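Diacylglycerol lipase (Aspergillus oryzae, PDB 5XK2) probably hydrolyses the ester bonds of mono- and diacylglycerols to release fatty acids, and is caught here in a closed conformation. Local coordinates at residues A189-I192 and T193-N197; Q14-D17 and F18-W21; I132-L135 and D136-P140. One frame throughout, in Å; residues are numbered along the deposited sequence.

The three contacts are all local, each spanning neighbouring turns of one helix, and they follow one another along the chain without nesting, crossing or closing a long loop. Contact 2 comes first, in helix 14-27, which packs on the middle strands of the mixed sheet. Contact 3 follows near the end of helix 118-138, whose side chains reach strands 58-65, 71-78 and 83-89. On strand 83-89 the two helices meet alternate residues, as expected of opposite faces of the sheet. Contact 1 lies in the last turns of helix 186-195, between strands 173-178 and 198-203, and packs beside helix 154-168. The contacts do not touch: contacts 1 and 2 have nearest atoms about 9 Å apart.

Contact 1: residues A189-I192 and T193-N197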
loop_
_atom_site.group_PDB
_atom_site.type_symbol
_atom_site.label_atom_id
_atom_site.label_comp_id
_atom_site.label_asym_id
_atom_site.label_seq_id
_atom_site.Cartn_x
_atom_site.Cartn_y
_atom_site.Cartn_z
ATOM N N ALA A 189 11.693 14.095 20.066
ATOM C CA ALA A 189 10.313 13.909 20.522
ATOM C C ALA A 189 10.070 14.634 21.838
ATOM O O ALA A 189 9.011 15.214 22.023
ATOM C CB ALA A 189 9.980 12.438 20.667
ATOM N N GLU A 190 11.058 14.639 22.740
ATOM C CA GLU A 190 10.898 15.385 23.997
ATOM C C GLU A 190 10.821 16.886 23.740
ATOM O O GLU A 190 10.018 17.595 24.345
ATOM C CB GLU A 190 12.052 15.078 24.977
ATOM C CG GLU A 190 12.114 13.583 25.335
ATOM C CD GLU A 190 13.238 13.235 26.305
ATOM O OE1 GLU A 190 13.812 14.161 26.919
ATOM O OE2 GLU A 190 13.530 12.027 26.437
ATOM N N PHE A 191 11.657 17.374 22.832
ATOM C CA PHE A 191 11.619 18.787 22.467
ATOM C C PHE A 191 10.249 19.203 21.921
ATOM O O PHE A 191 9.670 20.199 22.376
ATOM C CB PHE A 191 12.719 19.076 21.439
ATOM C CG PHE A 191 12.789 20.514 21.000
ATOM C CD1 PHE A 191 13.220 21.503 21.867
ATOM C CD2 PHE A 191 12.444 20.866 19.708
ATOM C CE1 PHE A 191 13.300 22.832 21.449
ATOM C CE2 PHE A 191 12.511 22.193 19.284
ATOM C CZ PHE A 191 12.934 23.174 20.151
ATOM N N ILE A 192 9.726 18.438 20.962
ATOM C CA ILE A 192 8.445 18.794 20.346
ATOM C C ILE A 192 7.320 18.722 21.378
ATOM O O ILE A 192 6.489 19.619 21.485
ATOM C CB ILE A 192 8.139 17.888 19.141
ATOM C CG1 ILE A 192 9.227 18.068 18.070
ATOM C CG2 ILE A 192 6.728 18.190 18.605
ATOM C CD1 ILE A 192 9.053 17.152 16.860
ATOM N N THR A 193 7.318 17.644 22.159
ATOM C CA THR A 193 6.324 17.451 23.209
ATOM C C THR A 193 6.261 18.654 24.147
ATOM O O THR A 193 5.189 19.154 24.483
ATOM C CB THR A 193 6.663 16.161 24.008
ATOM O OG1 THR A 193 6.510 15.041 23.131
ATOM C CG2 THR A 193 5.763 15.987 25.250
ATOM N N ASN A 194 7.429 19.129 24.579
ATOM C CA ASN A 194 7.424 20.210 25.540
ATOM C C ASN A 194 7.215 21.591 24.918
ATOM O O ASN A 194 7.063 22.575 25.637
ATOM C CB ASN A 194 8.709 20.151 26.362
ATOM C CG ASN A 194 8.653 19.025 27.378
ATOM O OD1 ASN A 194 7.766 19.011 28.208
ATOM N ND2 ASN A 194 9.576 18.081 27.294
ATOM N N GLN A 195 7.111 21.657 23.594
ATOM C CA GLN A 195 6.605 22.878 22.961
ATOM C C GLN A 195 5.111 23.063 23.227
ATOM O O GLN A 195 4.580 24.180 23.146
ATOM C CB GLN A 195 6.844 22.846 21.444
ATOM C CG GLN A 195 8.301 22.936 21.032
ATOM C CD GLN A 195 8.477 22.773 19.523
ATOM O OE1 GLN A 195 7.789 21.971 18.883
ATOM N NE2 GLN A 195 9.403 23.539 18.955
ATOM N N GLY A 196 4.422 21.960 23.516
ATOM C CA GLY A 196 2.992 22.002 23.743
ATOM C C GLY A 196 2.176 22.170 22.473
ATOM O O GLY A 196 2.735 22.245 21.371
ATOM N N ASN A 197 0.861 22.249 22.650
ATOM C CA ASN A 197 -0.083 22.431 21.530
ATOM C C ASN A 197 0.066 21.336 20.487
ATOM O O ASN A 197 0.025 21.613 19.287
ATOM C CB ASN A 197 0.108 23.800 20.859
ATOM C CG ASN A 197 -0.081 24.973 21.817
ATOM O OD1 ASN A 197 0.783 25.856 21.909
ATOM N ND2 ASN A 197 -1.193 24.986 22.527
#
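Thr-193 and Ala-189 are joined twice, one helical turn apart, through a single carbonyl. Thr-193 N reaches Ala-189 O at 3.0 Å in the ordinary helical bond, and the hydroxyl donates to the same oxygen, with Thr-193 OG1 to Ala-189 O at 2.7 Å. The two donors approach from opposite faces of the carbonyl plane. With OG1 beside its own backbone N (chi1 -66°), the hydroxyl can turn back along the helix, and its oxygen also accepts from Ser-222 N. Asn-194 repeats the scheme less convincingly: its backbone N bonds Glu-190 O, while Asn-194 ND2 makes a weak bond to that oxygen at 3.0 Å.

These bonds belong to the last turns of helix 186-195, the connection of a beta-alpha-beta unit between the parallel strands 173-178 and 198-203 of an alpha/beta-hydrolase sheet. The bonding shifts here from i+4 to the i+3 pattern of a 3-10 turn: Gln-195 N donates to Ile-192 O at 3.0 Å, from above the carbonyl plane, and only weakly to Phe-191 O. Gly-196 then leaves the helix with positive phi.

Van der Waals contact centres on Gln-195. Its amide lies obliquely to the Phe-191 ring, the planes 45° apart, with Gln-195 NE2 3.4 Å from Phe-191 CE2. Beside it, Gln-195 OE1 lies 3.9 Å from Ile-192 CG2. Both amide ends are engaged by helix 154-168: OE1 by Arg-167 NH1, NE2 by Ala-164 O.

Contact 2: residues Q14-D17 and F18-W21; sequences QLED and FKFW
The Phe-18 ring packs against the preceding turn, Gln-14 O above one face, 3.3 Å from Phe-18 CG and offset toward the rim. The Gln-14 side chain covers the far end of the ring, Gln-14 CG coming within 3.4 Å of Phe-18 CZ, and its amide is turned only 20° from the ring plane. Phe-201 and Tyr-225 meet the same ring edge-to-face.

Asp-17 points its carboxylate down the helix, CG anti to the backbone N (chi1 -177°), to the indole one turn on. Trp-21 NE1 donates to Asp-17 OD1 at 2.8 Å; the acceptor lies near the indole plane, whereas the nitrogen stands above the carboxylate plane. OD2 is bound by Tyr-176 OH, and the ring of Tyr-176 stacks on Trp-21. These contacts set helix 14-27 against the central sheet of the alpha/beta-hydrolase fold, Trp-21 also touching strands 83-89 and 146-152.

Lys-19 runs extended past Leu-15, its CE 3.8 Å from Leu-15 CG. The ammonium bonds Val-235 O and a water, Lys-19 NZ to water O 2.9 Å, which in turn donates weakly to Glu-16 OE1; at 4.4 Å, Lys-19 NZ and Glu-16 OE1 are too far apart for a salt bridge.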
loop_
_atom_site.group_PDB
_atom_site.type_symbol
_atom_site.label_atom_id
_atom_site.label_comp_id
_atom_site.label_asym_id
_atom_site.label_seq_id
_atom_site.Cartn_x
_atom_site.Cartn_y
_atom_site.Cartn_z
ATOM N N GLN A 14 -13.596 20.010 23.309
ATOM C CA GLN A 14 -12.345 19.613 22.703
ATOM C C GLN A 14 -12.595 18.564 21.625
ATOM O O GLN A 14 -11.940 18.568 20.585
ATOM C CB GLN A 14 -11.383 19.081 23.751
ATOM C CG GLN A 14 -9.992 18.925 23.211
ATOM C CD GLN A 14 -8.977 18.626 24.288
ATOM O OE1 GLN A 14 -9.178 17.744 25.121
ATOM N NE2 GLN A 14 -7.873 19.364 24.276
ATOM N N LEU A 15 -13.540 17.662 21.878
ATOM C CA LEU A 15 -13.869 16.633 20.897
ATOM C C LEU A 15 -14.380 17.254 19.607
ATOM O O LEU A 15 -14.022 16.815 18.516
ATOM C CB LEU A 15 -14.922 15.661 21.461
ATOM C CG LEU A 15 -15.313 14.475 20.583
ATOM C CD1 LEU A 15 -14.112 13.597 20.329
ATOM C CD2 LEU A 15 -16.428 13.673 21.245
ATOM N N GLU A 16 -15.231 18.275 19.726
ATOM C CA GLU A 16 -15.752 18.935 18.537
ATOM C C GLU A 16 -14.615 19.597 17.756
ATOM O O GLU A 16 -14.598 19.569 16.516
ATOM C CB GLU A 16 -16.822 19.967 18.911
ATOM C CG GLU A 16 -18.141 19.312 19.349
ATOM C CD GLU A 16 -18.965 18.768 18.180
ATOM O OE1 GLU A 16 -18.521 17.822 17.491
ATOM O OE2 GLU A 16 -20.079 19.290 17.951
ATOM N N ASP A 17 -13.667 20.179 18.484
ATOM C CA ASP A 17 -12.493 20.790 17.858
ATOM C C ASP A 17 -11.732 19.737 17.045
ATOM O O ASP A 17 -11.373 19.957 15.880
ATOM C CB ASP A 17 -11.589 21.406 18.937
ATOM C CG ASP A 17 -10.374 22.128 18.367
ATOM O OD1 ASP A 17 -10.528 23.262 17.865
ATOM O OD2 ASP A 17 -9.257 21.557 18.442
ATOM N N PHE A 18 -11.510 18.584 17.663
ATOM C CA PHE A 18 -10.767 17.504 17.016
ATOM C C PHE A 18 -11.465 17.020 15.737
ATOM O O PHE A 18 -10.810 16.669 14.750
ATOM C CB PHE A 18 -10.603 16.315 17.972
ATOM C CG PHE A 18 -9.691 16.567 19.140
ATOM C CD1 PHE A 18 -8.865 17.683 19.193
ATOM C CD2 PHE A 18 -9.662 15.664 20.199
ATOM C CE1 PHE A 18 -8.008 17.881 20.272
ATOM C CE2 PHE A 18 -8.817 15.854 21.281
ATOM C CZ PHE A 18 -7.999 16.960 21.332
ATOM N N LYS A 19 -12.795 16.977 15.776
ATOM C CA LYS A 19 -13.593 16.570 14.617
ATOM C C LYS A 19 -13.585 17.604 13.492
ATOM O O LYS A 19 -13.957 17.300 12.353
ATOM C CB LYS A 19 -15.033 16.294 15.050
ATOM C CG LYS A 19 -15.170 15.019 15.865
ATOM C CD LYS A 19 -16.571 14.894 16.466
ATOM C CE LYS A 19 -16.711 13.567 17.211
ATOM N NZ LYS A 19 -18.099 13.411 17.751
ATOM N N PHE A 20 -13.241 18.847 13.822
ATOM C CA PHE A 20 -13.174 19.887 12.809
ATOM C C PHE A 20 -11.860 19.906 12.013
ATOM O O PHE A 20 -11.874 19.865 10.782
ATOM C CB PHE A 20 -13.394 21.251 13.469
ATOM C CG PHE A 20 -13.282 22.409 12.521
ATOM C CD1 PHE A 20 -14.222 22.589 11.525
ATOM C CD2 PHE A 20 -12.233 23.317 12.631
ATOM C CE1 PHE A 20 -14.144 23.660 10.642
ATOM C CE2 PHE A 20 -12.146 24.389 11.754
ATOM C CZ PHE A 20 -13.086 24.559 10.756
ATOM N N TRP A 21 -10.711 19.932 12.692
ATOM C CA TRP A 21 -9.469 20.168 11.956
ATOM C C TRP A 21 -9.127 18.998 11.043
ATOM O O TRP A 21 -8.424 19.184 10.041
ATOM C CB TRP A 21 -8.291 20.484 12.919
ATOM C CG TRP A 21 -8.585 21.724 13.715
ATOM C CD1 TRP A 21 -8.964 21.784 15.014
ATOM C CD2 TRP A 21 -8.617 23.072 13.220
ATOM N NE1 TRP A 21 -9.199 23.100 15.385
ATOM C CE2 TRP A 21 -9.009 23.901 14.289
ATOM C CE3 TRP A 21 -8.358 23.652 11.970
ATOM C CZ2 TRP A 21 -9.122 25.285 14.161
ATOM C CZ3 TRP A 21 -8.474 25.030 11.844
ATOM C CH2 TRP A 21 -8.863 25.829 12.934
HETATM O O HOH W 1 -18.452 15.791 19.431
#

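Contact 3: residues I132-L135 and D136-P140; sequences IKTL and DELKP
Different first torsions turn Lys-133 and Glu-137 toward each other. Lys-133 sets CG anti to its backbone nitrogen (chi1 177°), sending its chain along the helix toward the next turn, while Glu-137 keeps CG beside its own nitrogen and leans back to meet it. A final bend in the lysine (chi4 -103°) brings the ammonium round to the carboxylate. The resulting i to i+4 salt bridge has Lys-133 NZ 2.9 Å from Glu-137 OE2, on the syn side of that oxygen and 18° out of the carboxylate plane. The lysine methylenes share in the contact, Lys-133 CE lying 3.4 Å from Glu-137 OE2.

The other carboxylate oxygen is held through solvent. One water donates both to Glu-137 OE1, at 2.9 Å from the water O, and to Thr-134 OG1, at 2.8 Å; the threonine hydroxyl is also hydrogen-bonded to Arg-130 O, a turn earlier. On the inner side the Thr-134 and Leu-138 side chains run alongside each other, Thr-134 CG2 to Leu-138 CD1 3.8 Å, and both residues touch strands 58-65 and 71-78, which puts the end of helix 118-138 against the edge region of the alpha/beta-hydrolase sheet. Ile-132 and Asp-136 point the same way, with Ile-132 CG2 3.9 Å from Asp-136 OD2; the aspartate's OD1 is engaged by Tyr-171 OH.

Toward the C-terminal end the backbone bonding weakens: Leu-135 O receives weak bonds from both Leu-138 N and Lys-139 N. A carboxylate near this end of a helix may feel some of the unfavourable helix dipole, and the ammonium of Lys-133, with the water on the other oxygen, could offset part of that cost and favour the ionised form of Glu-137.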
loop_
_atom_site.group_PDB
_atom_site.type_symbol
_atom_site.label_atom_id
_atom_site.label_comp_id
_atom_site.label_asym_id
_atom_site.label_seq_id
_atom_site.Cartn_x
_atom_site.Cartn_y
_atom_site.Cartn_z
ATOM N N ILE A 132 6.565 29.738 4.680
ATOM C CA ILE A 132 6.934 30.839 5.549
ATOM C C ILE A 132 6.670 32.184 4.872
ATOM O O ILE A 132 6.161 33.113 5.508
ATOM C CB ILE A 132 8.403 30.714 5.968
ATOM C CG1 ILE A 132 8.544 29.534 6.930
ATOM C CG2 ILE A 132 8.904 32.010 6.623
ATOM C CD1 ILE A 132 9.968 29.224 7.300
ATOM N N LYS A 133 6.981 32.261 3.578
ATOM C CA LYS A 133 6.717 33.477 2.804
ATOM C C LYS A 133 5.245 33.825 2.898
ATOM O O LYS A 133 4.865 34.975 3.139
ATOM C CB LYS A 133 7.127 33.293 1.343
ATOM C CG LYS A 133 6.822 34.509 0.446
ATOM C CD LYS A 133 6.989 34.141 -1.028
ATOM C CE LYS A 133 6.953 35.366 -1.956
ATOM N NZ LYS A 133 5.656 35.528 -2.688
ATOM N N THR A 134 4.414 32.801 2.736
ATOM C CA THR A 134 2.968 32.992 2.773
ATOM C C THR A 134 2.467 33.364 4.167
ATOM O O THR A 134 1.613 34.243 4.301
ATOM C CB THR A 134 2.243 31.729 2.267
ATOM O OG1 THR A 134 2.647 31.462 0.913
ATOM C CG2 THR A 134 0.726 31.935 2.300
ATOM N N LEU A 135 2.980 32.712 5.218
ATOM C CA LEU A 135 2.588 33.074 6.570
ATOM C C LEU A 135 2.917 34.551 6.841
ATOM O O LEU A 135 2.116 35.284 7.411
ATOM C CB LEU A 135 3.293 32.177 7.603
ATOM C CG LEU A 135 2.852 30.710 7.572
ATOM C CD1 LEU A 135 3.628 29.903 8.614
ATOM C CD2 LEU A 135 1.365 30.594 7.834
ATOM N N ASP A 136 4.097 34.964 6.394
ATOM C CA ASP A 136 4.543 36.339 6.605
ATOM C C ASP A 136 3.639 37.334 5.851
ATOM O O ASP A 136 3.286 38.393 6.388
ATOM C CB ASP A 136 6.006 36.485 6.186
ATOM C CG ASP A 136 6.975 35.795 7.160
ATOM O OD1 ASP A 136 6.534 35.278 8.214
ATOM O OD2 ASP A 136 8.186 35.791 6.856
ATOM N N GLU A 137 3.238 36.982 4.634
ATOM C CA GLU A 137 2.344 37.839 3.850
ATOM C C GLU A 137 0.971 37.959 4.525
ATOM O O GLU A 137 0.350 39.016 4.496
ATOM C CB GLU A 137 2.192 37.298 2.425
ATOM C CG GLU A 137 3.450 37.445 1.574
ATOM C CD GLU A 137 3.399 36.646 0.293
ATOM O OE1 GLU A 137 2.465 35.829 0.135
ATOM O OE2 GLU A 137 4.288 36.854 -0.567
ATOM N N LEU A 138 0.503 36.874 5.137
ATOM C CA LEU A 138 -0.828 36.866 5.732
ATOM C C LEU A 138 -0.886 37.566 7.079
ATOM O O LEU A 138 -1.948 37.968 7.530
ATOM C CB LEU A 138 -1.322 35.422 5.888
ATOM C CG LEU A 138 -1.672 34.766 4.564
ATOM C CD1 LEU A 138 -1.890 33.260 4.774
ATOM C CD2 LEU A 138 -2.942 35.423 4.006
ATOM N N LYS A 139 0.257 37.725 7.729
ATOM C CA LYS A 139 0.242 38.199 9.108
ATOM C C LYS A 139 -0.397 39.584 9.322
ATOM O O LYS A 139 -1.231 39.732 10.210
ATOM C CB LYS A 139 1.676 38.202 9.670
ATOM C CG LYS A 139 1.772 38.643 11.120
ATOM C CD LYS A 139 1.492 37.499 12.056
ATOM C CE LYS A 139 2.156 37.728 13.408
ATOM N NZ LYS A 139 1.191 38.278 14.385
ATOM N N PRO A 140 0.004 40.614 8.543
ATOM C CA PRO A 140 -0.497 41.962 8.867
ATOM C C PRO A 140 -2.011 42.112 8.905
ATOM O O PRO A 140 -2.500 42.815 9.783
ATOM C CB PRO A 140 0.083 42.830 7.743
ATOM C CG PRO A 140 1.296 42.122 7.321
ATOM C CD PRO A 140 0.944 40.658 7.408
HETATM O O HOH W 2 2.351 33.213 -1.193
#